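Local coordinates for protein NAD-dependent epimerase/dehydratase (Veillonella parvula, PDB 4HNH) that binds NADP through a Rossmann-type domain and is probably an epimerase or dehydratase, though its substrate is not established, at residues A[81-86]-A[129-134]; A[104-109]-A[152-157]. One frame throughout, in Å; residues are numbered along the deposited sequence.

Contact 1. Residues A[81-86]-A[129-134]. With NAP (NADP nicotinamide-adenine-dinucleotide phosphate), chain C.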
ATOM      1  N   ALA A  81      -1.588   2.947  -4.251  1.00 13.58           N
ATOM      2  CA  ALA A  81      -0.570   3.317  -5.231  1.00 15.27           C
ATOM      3  C   ALA A  81       0.087   4.625  -4.807  1.00 14.47           C
ATOM      4  O   ALA A  81      -0.593   5.556  -4.367  1.00 17.32           O
ATOM      5  CB  ALA A  81      -1.179   3.450  -6.644  1.00 17.24           C
ATOM      6  N   MET A  82       1.413   4.684  -4.924  1.00 14.27           N
ATOM      7  CA  MET A  82       2.169   5.902  -4.649  1.00 14.92           C
ATOM      8  C   MET A  82       3.053   6.200  -5.858  1.00 15.48           C
ATOM      9  O   MET A  82       4.282   6.166  -5.780  1.00 13.42           O
ATOM     10  CB  MET A  82       3.017   5.755  -3.379  1.00 12.26           C
ATOM     11  CG  MET A  82       2.203   5.718  -2.086  1.00 13.47           C
ATOM     12  SD  MET A  82       3.260   5.465  -0.633  1.00 15.42           S
ATOM     13  CE  MET A  82       4.226   6.980  -0.617  1.00 18.08           C
ATOM     14  N   GLU A  83       2.412   6.486  -6.989  1.00 14.37           N
ATOM     15  CA  GLU A  83       3.108   6.593  -8.268  1.00 15.32           C
ATOM     16  C   GLU A  83       3.284   8.028  -8.774  1.00 12.90           C
ATOM     17  O   GLU A  83       4.080   8.281  -9.666  1.00 18.28           O
ATOM     18  CB  GLU A  83       2.355   5.782  -9.318  1.00 19.29           C
ATOM     19  CG  GLU A  83       2.317   4.299  -9.009  1.00 18.63           C
ATOM     20  CD  GLU A  83       1.453   3.528  -9.975  1.00 24.13           C
ATOM     21  OE1 GLU A  83       1.308   3.981 -11.131  1.00 29.49           O
ATOM     22  OE2 GLU A  83       0.932   2.466  -9.586  1.00 30.70           O
ATOM     23  N   SER A  84       2.541   8.960  -8.185  1.00 17.28           N
ATOM     24  CA  SER A  84       2.437  10.311  -8.713  1.00 21.60           C
ATOM     25  C   SER A  84       2.446  11.323  -7.573  1.00 14.65           C
ATOM     26  O   SER A  84       1.687  11.176  -6.610  1.00 18.84           O
ATOM     27  CB  SER A  84       1.129  10.431  -9.505  1.00 19.20           C
ATOM     28  OG  SER A  84       0.742  11.771  -9.705  1.00 21.31           O
ATOM     29  N   GLY A  85       3.298  12.337  -7.678  1.00 16.83           N
ATOM     30  CA  GLY A  85       3.317  13.415  -6.707  1.00 18.38           C
ATOM     31  C   GLY A  85       1.998  14.170  -6.682  1.00 17.69           C
ATOM     32  O   GLY A  85       1.482  14.503  -5.621  1.00 15.72           O
ATOM     33  N   SER A  86       1.437  14.428  -7.858  1.00 16.86           N
ATOM     34  CA  SER A  86       0.187  15.178  -7.933  1.00 19.76           C
ATOM     35  C   SER A  86      -0.971  14.405  -7.314  1.00 21.21           C
ATOM     36  O   SER A  86      -1.801  14.976  -6.602  1.00 16.30           O
ATOM     37  CB  SER A  86      -0.150  15.511  -9.385  1.00 20.56           C
ATOM     38  OG  SER A  86      -1.281  16.368  -9.444  1.00 28.23           O
ATOM     39  N   ILE A 129      12.281   5.264 -16.200  1.00 20.09           N
ATOM     40  CA  ILE A 129      12.772   6.335 -15.338  0.55 18.25           C
ATOM     41  C   ILE A 129      11.614   7.139 -14.766  1.00 17.95           C
ATOM     42  O   ILE A 129      11.617   7.516 -13.592  1.00 19.03           O
ATOM     43  CB  ILE A 129      13.691   7.293 -16.121  0.55 21.50           C
ATOM     44  CG1 ILE A 129      14.930   6.549 -16.624  0.55 27.17           C
ATOM     45  CG2 ILE A 129      14.071   8.500 -15.265  0.55 29.42           C
ATOM     46  CD1 ILE A 129      15.707   5.860 -15.535  0.55 22.72           C
ATOM     47  N   SER A 130      10.618   7.401 -15.607  1.00 19.08           N
ATOM     48  CA  SER A 130       9.478   8.211 -15.196  1.00 19.94           C
ATOM     49  C   SER A 130       8.687   7.572 -14.058  1.00 24.18           C
ATOM     50  O   SER A 130       8.188   8.276 -13.183  1.00 20.16           O
ATOM     51  CB  SER A 130       8.560   8.516 -16.384  1.00 27.04           C
ATOM     52  OG  SER A 130       7.988   7.326 -16.899  1.00 32.82           O
ATOM     53  N   TYR A 131       8.571   6.246 -14.062  1.00 16.51           N
ATOM     54  CA  TYR A 131       7.848   5.557 -12.999  1.00 13.38           C
ATOM     55  C   TYR A 131       8.621   5.689 -11.698  1.00 15.30           C
ATOM     56  O   TYR A 131       8.049   5.988 -10.655  1.00 14.59           O
ATOM     57  CB  TYR A 131       7.644   4.075 -13.346  1.00 14.35           C
ATOM     58  CG  TYR A 131       7.028   3.247 -12.244  1.00 16.94           C
ATOM     59  CD1 TYR A 131       5.645   3.153 -12.098  1.00 16.96           C
ATOM     60  CD2 TYR A 131       7.826   2.563 -11.346  1.00 15.41           C
ATOM     61  CE1 TYR A 131       5.090   2.394 -11.084  1.00 16.98           C
ATOM     62  CE2 TYR A 131       7.279   1.814 -10.331  1.00 17.10           C
ATOM     63  CZ  TYR A 131       5.915   1.720 -10.211  1.00 20.11           C
ATOM     64  OH  TYR A 131       5.396   0.957  -9.196  1.00 22.23           O
ATOM     65  N   VAL A 132       9.927   5.459 -11.771  1.00 13.92           N
ATOM     66  CA  VAL A 132      10.789   5.572 -10.598  1.00 13.16           C
ATOM     67  C   VAL A 132      10.755   6.978 -10.011  1.00 14.00           C
ATOM     68  O   VAL A 132      10.600   7.157  -8.799  1.00 15.39           O
ATOM     69  CB  VAL A 132      12.248   5.203 -10.951  1.00 15.85           C
ATOM     70  CG1 VAL A 132      13.154   5.361  -9.745  1.00 18.46           C
ATOM     71  CG2 VAL A 132      12.324   3.781 -11.491  1.00 18.44           C
ATOM     72  N   GLN A 133      10.901   7.988 -10.858  1.00 14.41           N
ATOM     73  CA  GLN A 133      10.951   9.344 -10.323  1.00 14.39           C
ATOM     74  C   GLN A 133       9.569   9.792  -9.819  1.00 16.28           C
ATOM     75  O   GLN A 133       9.466  10.559  -8.854  1.00 17.61           O
ATOM     76  CB  GLN A 133      11.619  10.296 -11.334  1.00 18.42           C
ATOM     77  CG  GLN A 133      12.996   9.753 -11.764  1.00 21.88           C
ATOM     78  CD  GLN A 133      13.984  10.813 -12.252  1.00 27.86           C
ATOM     79  OE1 GLN A 133      13.599  11.872 -12.758  1.00 25.57           O
ATOM     80  NE2 GLN A 133      15.280  10.518 -12.100  1.00 26.02           N
ATOM     81  N   GLY A 134       8.510   9.279 -10.441  1.00 14.51           N
ATOM     82  CA  GLY A 134       7.162   9.475  -9.913  1.00 15.55           C
ATOM     83  C   GLY A 134       6.990   8.910  -8.507  1.00 14.38           C
ATOM     84  O   GLY A 134       6.406   9.539  -7.627  1.00 16.56           O
TER
HETATM   85  PA  NAP C 301      -2.020  -2.277  -8.917  1.00 19.26           P
HETATM   86  O1A NAP C 301      -2.713  -3.543  -9.293  1.00 18.89           O
HETATM   87  O2A NAP C 301      -1.700  -1.585 -10.207  1.00 20.30           O
HETATM   88  O5B NAP C 301      -2.962  -1.368  -8.053  1.00 20.32           O
HETATM   89  C5B NAP C 301      -2.803   0.022  -8.047  1.00 18.61           C
HETATM   90  C4B NAP C 301      -4.137   0.659  -8.069  1.00 13.96           C
HETATM   91  O4B NAP C 301      -4.014   2.062  -7.817  1.00 18.46           O
HETATM   92  C3B NAP C 301      -4.809   0.473  -9.404  1.00 18.04           C
HETATM   93  O3B NAP C 301      -5.964  -0.267  -9.268  1.00 19.65           O
HETATM   94  C2B NAP C 301      -5.072   1.873  -9.851  1.00 18.74           C
HETATM   95  O2B NAP C 301      -6.349   2.063 -10.432  1.00 18.18           O
HETATM   96  C1B NAP C 301      -5.007   2.653  -8.569  1.00 21.70           C
HETATM   97  N9A NAP C 301      -4.705   4.020  -8.885  1.00 20.40           N
HETATM   98  C8A NAP C 301      -3.451   4.569  -9.197  1.00 18.84           C
HETATM   99  N7A NAP C 301      -3.609   5.865  -9.470  1.00 19.62           N
HETATM  100  C5A NAP C 301      -4.975   6.206  -9.349  1.00 18.31           C
HETATM  101  C6A NAP C 301      -5.733   7.412  -9.513  1.00 18.35           C
HETATM  102  N6A NAP C 301      -5.106   8.603  -9.879  1.00 24.52           N
HETATM  103  N1A NAP C 301      -7.059   7.364  -9.323  1.00 18.94           N
HETATM  104  C2A NAP C 301      -7.670   6.240  -8.965  1.00 18.76           C
HETATM  105  N3A NAP C 301      -7.006   5.081  -8.797  1.00 19.66           N
HETATM  106  C4A NAP C 301      -5.686   5.033  -8.980  1.00 18.19           C
HETATM  107  O3  NAP C 301      -0.665  -2.524  -8.135  1.00 18.29           O
HETATM  108  PN  NAP C 301      -0.404  -3.594  -6.971  1.00 20.02           P
HETATM  109  O1N NAP C 301       0.017  -4.930  -7.488  1.00 19.97           O
HETATM  110  O2N NAP C 301      -1.585  -3.900  -6.110  1.00 24.37           O
HETATM  111  O5D NAP C 301       0.800  -2.981  -6.142  1.00 16.83           O
HETATM  112  C5D NAP C 301       0.577  -1.819  -5.358  1.00 18.03           C
HETATM  113  C4D NAP C 301       1.506  -0.664  -5.781  1.00 20.53           C
HETATM  114  O4D NAP C 301       2.857  -0.974  -5.620  1.00 21.80           O
HETATM  115  C3D NAP C 301       1.339  -0.186  -7.205  1.00 17.69           C
HETATM  116  O3D NAP C 301       1.521   1.168  -7.224  1.00 19.06           O
HETATM  117  C2D NAP C 301       2.438  -0.903  -7.910  1.00 18.74           C
HETATM  118  O2D NAP C 301       2.796  -0.259  -9.078  1.00 21.55           O
HETATM  119  C1D NAP C 301       3.491  -0.811  -6.870  1.00 19.40           C
HETATM  120  N1N NAP C 301       4.554  -1.847  -6.945  1.00 20.40           N
HETATM  121  C2N NAP C 301       4.548  -2.798  -7.951  1.00 19.12           C
HETATM  122  C3N NAP C 301       5.542  -3.772  -8.004  1.00 20.32           C
HETATM  123  C7N NAP C 301       5.534  -4.780  -9.067  1.00 27.11           C
HETATM  124  O7N NAP C 301       6.290  -5.722  -9.016  1.00 20.68           O
HETATM  125  N7N NAP C 301       4.613  -4.665 -10.169  1.00 38.72           N
HETATM  126  C4N NAP C 301       6.554  -3.779  -6.983  1.00 20.78           C
HETATM  127  C5N NAP C 301       6.506  -2.756  -5.946  1.00 26.25           C
HETATM  128  C6N NAP C 301       5.513  -1.834  -5.956  1.00 22.98           C
HETATM  129  P2B NAP C 301      -6.742   1.685 -11.920  1.00 23.60           P
HETATM  130  O1X NAP C 301      -5.822   2.198 -13.017  1.00 27.48           O
HETATM  131  O2X NAP C 301      -6.740   0.171 -12.082  1.00 25.51           O
HETATM  132  O3X NAP C 301      -8.135   2.206 -12.248  1.00 26.40           O
HETATM  133  O   HOH W   1       5.295   6.278 -10.905  1.00 22.03           O
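Glu83 and Tyr131 cross at an angle beside the nicotinamide ribose of NADP, with CG of Glu83 lying 4.0 Å from CE1 of Tyr131. The planes of the carboxylate and the phenol ring are 54° apart and the two side chains meet by van der Waals contact; what links them is the sugar. OE2 of Glu83 accepts a hydrogen bond from O3D of NADP at 2.8 Å and a weak one from O2D, while OH of Tyr131 is hydrogen-bonded to that same O2D at 2.9 Å. The ribose diol is therefore gripped from both segments, which probably restricts rotation of the sugar and so bears on the orientation of the nicotinamide. Tyr131 reaches this far because its CG stands opposite the backbone N (chi1 174°), carrying the ring off the helix; O2D sits at the ring edge, near its plane. CB of Ala81 also packs on NADP, 3.4 Å from O4B.

One layer out, a water ties the backbones together, donating to O of Glu83 at 2.7 Å and to O of Tyr131 at 2.8 Å. Beside it the helix comes very close: CA of Gly134 makes a CH···O contact of 3.3 Å with O of Glu83. Gly134 has no CB, and O of Glu83 lies about 2.4 Å from where one would stand. Ser84 is the N-cap of helix 85-97, its OG bonding to N of Asp87 at the start of that helix.

The contact thus joins the loop leading from strand 76-79 into helix 85-97 with the first turns of helix 129-144. Met82 packs on Ala138 and Leu142 farther along the latter helix, and Val132 faces Leu111 and Leu127 in the neighbouring loops.

Contact 2. Residues A[104-109]-A[152-157]. With NAP (NADP nicotinamide-adenine-dinucleotide phosphate), chain C; GOL (glycerol), chain E; FMT (formic acid), chain H.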
ATOM      1  N   ILE A 104      -1.375   4.038   5.624  1.00 12.78           N
ATOM      2  CA  ILE A 104      -0.405   3.025   5.210  1.00 10.75           C
ATOM      3  C   ILE A 104      -0.363   3.098   3.686  1.00 11.63           C
ATOM      4  O   ILE A 104      -1.407   3.030   3.043  1.00 13.81           O
ATOM      5  CB  ILE A 104      -0.811   1.613   5.664  1.00 10.69           C
ATOM      6  CG1 ILE A 104      -0.826   1.529   7.195  1.00 13.75           C
ATOM      7  CG2 ILE A 104       0.160   0.581   5.075  1.00 14.69           C
ATOM      8  CD1 ILE A 104      -1.448   0.259   7.753  1.00 16.86           C
ATOM      9  N   GLY A 105       0.824   3.257   3.104  1.00 10.25           N
ATOM     10  CA  GLY A 105       0.915   3.389   1.650  1.00 11.87           C
ATOM     11  C   GLY A 105       1.909   2.404   1.064  1.00 16.34           C
ATOM     12  O   GLY A 105       2.856   2.035   1.748  1.00 14.07           O
ATOM     13  N   VAL A 106       1.701   1.974  -0.186  1.00 12.37           N
ATOM     14  CA  VAL A 106       2.645   1.040  -0.818  1.00 11.59           C
ATOM     15  C   VAL A 106       3.468   1.715  -1.918  1.00 11.79           C
ATOM     16  O   VAL A 106       2.925   2.390  -2.797  1.00 16.12           O
ATOM     17  CB  VAL A 106       1.940  -0.233  -1.352  1.00 14.72           C
ATOM     18  CG1 VAL A 106       1.573  -1.149  -0.185  1.00 15.94           C
ATOM     19  CG2 VAL A 106       0.719   0.124  -2.154  1.00 16.65           C
ATOM     20  N   SER A 107       4.784   1.535  -1.834  1.00 12.04           N
ATOM     21  CA  SER A 107       5.746   2.168  -2.722  1.00 10.66           C
ATOM     22  C   SER A 107       6.691   1.078  -3.222  1.00 16.65           C
ATOM     23  O   SER A 107       6.555  -0.091  -2.848  1.00 15.52           O
ATOM     24  CB  SER A 107       6.519   3.256  -1.954  1.00 15.47           C
ATOM     25  OG  SER A 107       7.490   3.922  -2.773  1.00 17.13           O
ATOM     26  N   MET A 108       7.631   1.453  -4.080  1.00 21.36           N
ATOM     27  CA  MET A 108       8.555   0.477  -4.648  1.00 17.84           C
ATOM     28  C   MET A 108       9.880   0.509  -3.908  1.00 20.83           C
ATOM     29  O   MET A 108      10.376   1.569  -3.554  1.00 20.64           O
ATOM     30  CB  MET A 108       8.801   0.783  -6.120  1.00 22.29           C
ATOM     31  CG  MET A 108       9.480   2.122  -6.339  1.00 19.56           C
ATOM     32  SD  MET A 108      10.176   2.245  -7.998  1.00 24.84           S
ATOM     33  CE  MET A 108      11.650   1.229  -7.826  1.00 22.86           C
ATOM     34  N   ALA A 109      10.462  -0.656  -3.664  1.00 14.04           N
ATOM     35  CA  ALA A 109      11.771  -0.689  -3.021  1.00 13.34           C
ATOM     36  C   ALA A 109      12.855  -0.353  -4.042  1.00 15.71           C
ATOM     37  O   ALA A 109      12.631  -0.478  -5.248  1.00 18.34           O
ATOM     38  CB  ALA A 109      12.019  -2.083  -2.415  1.00 15.14           C
ATOM     39  N   LEU A 152       5.316   1.231   2.917  1.00 11.54           N
ATOM     40  CA  LEU A 152       5.799  -0.130   2.714  1.00 13.32           C
ATOM     41  C   LEU A 152       6.535  -0.164   1.382  1.00 10.68           C
ATOM     42  O   LEU A 152       5.938   0.039   0.334  1.00 12.37           O
ATOM     43  CB  LEU A 152       4.635  -1.121   2.718  1.00 10.69           C
ATOM     44  CG  LEU A 152       3.853  -1.162   4.031  1.00 12.20           C
ATOM     45  CD1 LEU A 152       2.732  -2.197   3.968  1.00 13.74           C
ATOM     46  CD2 LEU A 152       4.776  -1.465   5.199  1.00 11.24           C
ATOM     47  N   ARG A 153       7.851  -0.363   1.431  1.00 10.63           N
ATOM     48  CA  ARG A 153       8.637  -0.460   0.207  1.00 10.68           C
ATOM     49  C   ARG A 153       8.610  -1.900  -0.292  1.00 13.03           C
ATOM     50  O   ARG A 153       9.249  -2.778   0.295  1.00 10.60           O
ATOM     51  CB  ARG A 153      10.072  -0.030   0.481  1.00  9.94           C
ATOM     52  CG  ARG A 153      10.188   1.461   0.771  1.00 11.18           C
ATOM     53  CD  ARG A 153      11.618   1.852   1.126  1.00 11.75           C
ATOM     54  NE  ARG A 153      11.990   1.512   2.501  1.00 12.14           N
ATOM     55  CZ  ARG A 153      12.958   0.667   2.845  1.00 14.48           C
ATOM     56  NH1 ARG A 153      13.670   0.033   1.919  1.00 14.11           N
ATOM     57  NH2 ARG A 153      13.219   0.451   4.137  1.00 11.99           N
ATOM     58  N   LEU A 154       7.862  -2.143  -1.366  1.00  9.91           N
ATOM     59  CA  LEU A 154       7.676  -3.498  -1.849  1.00 11.57           C
ATOM     60  C   LEU A 154       8.686  -3.862  -2.917  1.00 12.16           C
ATOM     61  O   LEU A 154       8.953  -3.082  -3.847  1.00 12.24           O
ATOM     62  CB  LEU A 154       6.268  -3.695  -2.399  1.00 11.66           C
ATOM     63  CG  LEU A 154       5.108  -3.260  -1.494  1.00 11.07           C
ATOM     64  CD1 LEU A 154       3.776  -3.546  -2.165  1.00 12.32           C
ATOM     65  CD2 LEU A 154       5.201  -3.891  -0.097  1.00 11.95           C
ATOM     66  N   THR A 155       9.239  -5.060  -2.789  1.00 10.71           N
ATOM     67  CA  THR A 155      10.075  -5.590  -3.855  1.00 10.54           C
ATOM     68  C   THR A 155       9.182  -6.191  -4.935  1.00 13.75           C
ATOM     69  O   THR A 155       7.964  -6.013  -4.905  1.00 11.94           O
ATOM     70  CB  THR A 155      11.135  -6.547  -3.299  1.00 12.92           C
ATOM     71  OG1 THR A 155      12.017  -6.953  -4.349  1.00 10.62           O
ATOM     72  CG2 THR A 155      10.498  -7.766  -2.641  1.00 13.15           C
ATOM     73  N   TRP A 156       9.763  -6.873  -5.911  1.00  9.68           N
ATOM     74  CA  TRP A 156       8.974  -7.325  -7.053  1.00 10.73           C
ATOM     75  C   TRP A 156       7.835  -8.270  -6.661  1.00 11.89           C
ATOM     76  O   TRP A 156       8.020  -9.198  -5.875  1.00 14.55           O
ATOM     77  CB  TRP A 156       9.868  -7.984  -8.099  1.00 11.23           C
ATOM     78  CG  TRP A 156      10.761  -7.022  -8.798  1.00  9.46           C
ATOM     79  CD1 TRP A 156      12.049  -6.682  -8.459  1.00 10.94           C
ATOM     80  CD2 TRP A 156      10.444  -6.266  -9.971  1.00 10.58           C
ATOM     81  NE1 TRP A 156      12.547  -5.768  -9.358  1.00 11.86           N
ATOM     82  CE2 TRP A 156      11.584  -5.497 -10.296  1.00 12.27           C
ATOM     83  CE3 TRP A 156       9.316  -6.185 -10.791  1.00 12.62           C
ATOM     84  CZ2 TRP A 156      11.618  -4.640 -11.406  1.00 12.51           C
ATOM     85  CZ3 TRP A 156       9.347  -5.338 -11.882  1.00 14.66           C
ATOM     86  CH2 TRP A 156      10.490  -4.580 -12.185  1.00 15.41           C
ATOM     87  N   LEU A 157       6.656  -8.032  -7.231  1.00 11.26           N
ATOM     88  CA  LEU A 157       5.454  -8.748  -6.819  1.00 11.33           C
ATOM     89  C   LEU A 157       5.078  -9.917  -7.715  1.00 14.58           C
ATOM     90  O   LEU A 157       5.274  -9.877  -8.938  1.00 14.40           O
ATOM     91  CB  LEU A 157       4.255  -7.787  -6.771  1.00 12.86           C
ATOM     92  CG  LEU A 157       4.359  -6.620  -5.789  1.00  9.55           C
ATOM     93  CD1 LEU A 157       3.196  -5.633  -5.989  1.00 14.27           C
ATOM     94  CD2 LEU A 157       4.395  -7.113  -4.363  1.00 11.81           C
TER
HETATM   95  PA  NAP C 301      -2.020  -2.277  -8.917  1.00 19.26           P
HETATM   96  O1A NAP C 301      -2.713  -3.543  -9.293  1.00 18.89           O
HETATM   97  O2A NAP C 301      -1.700  -1.585 -10.207  1.00 20.30           O
HETATM   98  O5B NAP C 301      -2.962  -1.368  -8.053  1.00 20.32           O
HETATM   99  C5B NAP C 301      -2.803   0.022  -8.047  1.00 18.61           C
HETATM  100  C4B NAP C 301      -4.137   0.659  -8.069  1.00 13.96           C
HETATM  101  O4B NAP C 301      -4.014   2.062  -7.817  1.00 18.46           O
HETATM  102  C3B NAP C 301      -4.809   0.473  -9.404  1.00 18.04           C
HETATM  103  O3B NAP C 301      -5.964  -0.267  -9.268  1.00 19.65           O
HETATM  104  C2B NAP C 301      -5.072   1.873  -9.851  1.00 18.74           C
HETATM  105  O2B NAP C 301      -6.349   2.063 -10.432  1.00 18.18           O
HETATM  106  C1B NAP C 301      -5.007   2.653  -8.569  1.00 21.70           C
HETATM  107  N9A NAP C 301      -4.705   4.020  -8.885  1.00 20.40           N
HETATM  108  C8A NAP C 301      -3.451   4.569  -9.197  1.00 18.84           C
HETATM  109  N7A NAP C 301      -3.609   5.865  -9.470  1.00 19.62           N
HETATM  110  C5A NAP C 301      -4.975   6.206  -9.349  1.00 18.31           C
HETATM  111  C6A NAP C 301      -5.733   7.412  -9.513  1.00 18.35           C
HETATM  112  N6A NAP C 301      -5.106   8.603  -9.879  1.00 24.52           N
HETATM  113  N1A NAP C 301      -7.059   7.364  -9.323  1.00 18.94           N
HETATM  114  C2A NAP C 301      -7.670   6.240  -8.965  1.00 18.76           C
HETATM  115  N3A NAP C 301      -7.006   5.081  -8.797  1.00 19.66           N
HETATM  116  C4A NAP C 301      -5.686   5.033  -8.980  1.00 18.19           C
HETATM  117  O3  NAP C 301      -0.665  -2.524  -8.135  1.00 18.29           O
HETATM  118  PN  NAP C 301      -0.404  -3.594  -6.971  1.00 20.02           P
HETATM  119  O1N NAP C 301       0.017  -4.930  -7.488  1.00 19.97           O
HETATM  120  O2N NAP C 301      -1.585  -3.900  -6.110  1.00 24.37           O
HETATM  121  O5D NAP C 301       0.800  -2.981  -6.142  1.00 16.83           O
HETATM  122  C5D NAP C 301       0.577  -1.819  -5.358  1.00 18.03           C
HETATM  123  C4D NAP C 301       1.506  -0.664  -5.781  1.00 20.53           C
HETATM  124  O4D NAP C 301       2.857  -0.974  -5.620  1.00 21.80           O
HETATM  125  C3D NAP C 301       1.339  -0.186  -7.205  1.00 17.69           C
HETATM  126  O3D NAP C 301       1.521   1.168  -7.224  1.00 19.06           O
HETATM  127  C2D NAP C 301       2.438  -0.903  -7.910  1.00 18.74           C
HETATM  128  O2D NAP C 301       2.796  -0.259  -9.078  1.00 21.55           O
HETATM  129  C1D NAP C 301       3.491  -0.811  -6.870  1.00 19.40           C
HETATM  130  N1N NAP C 301       4.554  -1.847  -6.945  1.00 20.40           N
HETATM  131  C2N NAP C 301       4.548  -2.798  -7.951  1.00 19.12           C
HETATM  132  C3N NAP C 301       5.542  -3.772  -8.004  1.00 20.32           C
HETATM  133  C7N NAP C 301       5.534  -4.780  -9.067  1.00 27.11           C
HETATM  134  O7N NAP C 301       6.290  -5.722  -9.016  1.00 20.68           O
HETATM  135  N7N NAP C 301       4.613  -4.665 -10.169  1.00 38.72           N
HETATM  136  C4N NAP C 301       6.554  -3.779  -6.983  1.00 20.78           C
HETATM  137  C5N NAP C 301       6.506  -2.756  -5.946  1.00 26.25           C
HETATM  138  C6N NAP C 301       5.513  -1.834  -5.956  1.00 22.98           C
HETATM  139  P2B NAP C 301      -6.742   1.685 -11.920  1.00 23.60           P
HETATM  140  O1X NAP C 301      -5.822   2.198 -13.017  1.00 27.48           O
HETATM  141  O2X NAP C 301      -6.740   0.171 -12.082  1.00 25.51           O
HETATM  142  O3X NAP C 301      -8.135   2.206 -12.248  1.00 26.40           O
HETATM  143  C1  GOL E 303      10.928  -3.097  -7.616  1.00 26.26           C
HETATM  144  O1  GOL E 303      10.973  -3.035  -6.204  1.00 30.34           O
HETATM  145  C2  GOL E 303       9.782  -2.247  -8.152  1.00 38.70           C
HETATM  146  O2  GOL E 303       8.950  -1.872  -7.087  1.00 34.09           O
HETATM  147  C3  GOL E 303       8.956  -3.053  -9.147  1.00 39.00           C
HETATM  148  O3  GOL E 303       7.782  -2.338  -9.467  1.00 42.71           O
HETATM  149  C   FMT H 306      10.336   4.454  -1.468  1.00 36.89           C
HETATM  150  O1  FMT H 306       9.371   5.213  -1.388  1.00 29.14           O
HETATM  151  O2  FMT H 306      10.346   3.430  -2.151  1.00 31.02           O
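Val106 and Leu154 cross at a slant, CG1 of Val106 touching CD1 of Leu154 at 3.8 Å. Leu152 shares a face of the sheet with Val106, and its CD1 meets CG2 of Ile104 at 3.9 Å, again obliquely. With chi1 at -75°, CG1 of Val106 lies beside its backbone N and is turned to Leu154, whereas CG2 is presented to NADP, 3.7 Å from C5D.

The backbones pair as a parallel ladder whose axes diverge by 37°. Leu152 N hydrogen-bonds to Gly105 O, Ser107 N to Leu152 O, and Leu154 N to Ser107 O. The last rung, Ala109 N to Leu154 O at 2.9 Å, differs: its donor stands 50° out of the carbonyl plane. That carbonyl also borders the coenzyme, with O of Leu154 3.2 Å from C5N of the nicotinamide. The carboxamide accepts a hydrogen bond from Leu157, whose N lies 2.9 Å from O7N, while CG of the same residue packs 3.8 Å from C4N.

Farther along the chain, Trp156 lays one ring face against a glycerol, C3 of which sits 3.4 Å above the plane toward the rim. This glycerol, probably from the crystallisation liquor, may mark a pocket beside the nicotinamide. With an alanine here instead of the indole, the pocket would probably lose this wall, and Thr123 OG1 its bond from NE1. On the sheet face opposite Val106, Ser107 OG is hydrogen-bonded to O1 of a formic acid, likewise probably from the liquor, and to Glu135 OE1.

These are the C-terminal ends of two adjacent strands of a Rossmann-type sheet. Strand 76-79 flanks 102-108 on its other side, Ile104 and Leu152 are covered by helix 182-193, and Leu154 and Leu157 pack on Ile17 of helix 16-28.

Overall arrangement
The two contacts alternate along the chain, in the order 81-86, 104-109, 129-134, 152-157. Helix 85-97 leads from the first segment to strand 102-108, and helix 129-144 from the third to strand 148-158, so the alternation follows the helix-strand order of the Rossmann fold. Their centres are 12 Å apart and they touch directly: CB of Met82 approaches O of Val106 at 3.4 Å, and CE2 of Tyr131 approaches SD of Met108 at 3.7 Å. Contact 2 is buried in the sheet, whereas contact 1 lies nearer the surface. Both touch NADP, consistent with the two together orienting its nicotinamide end.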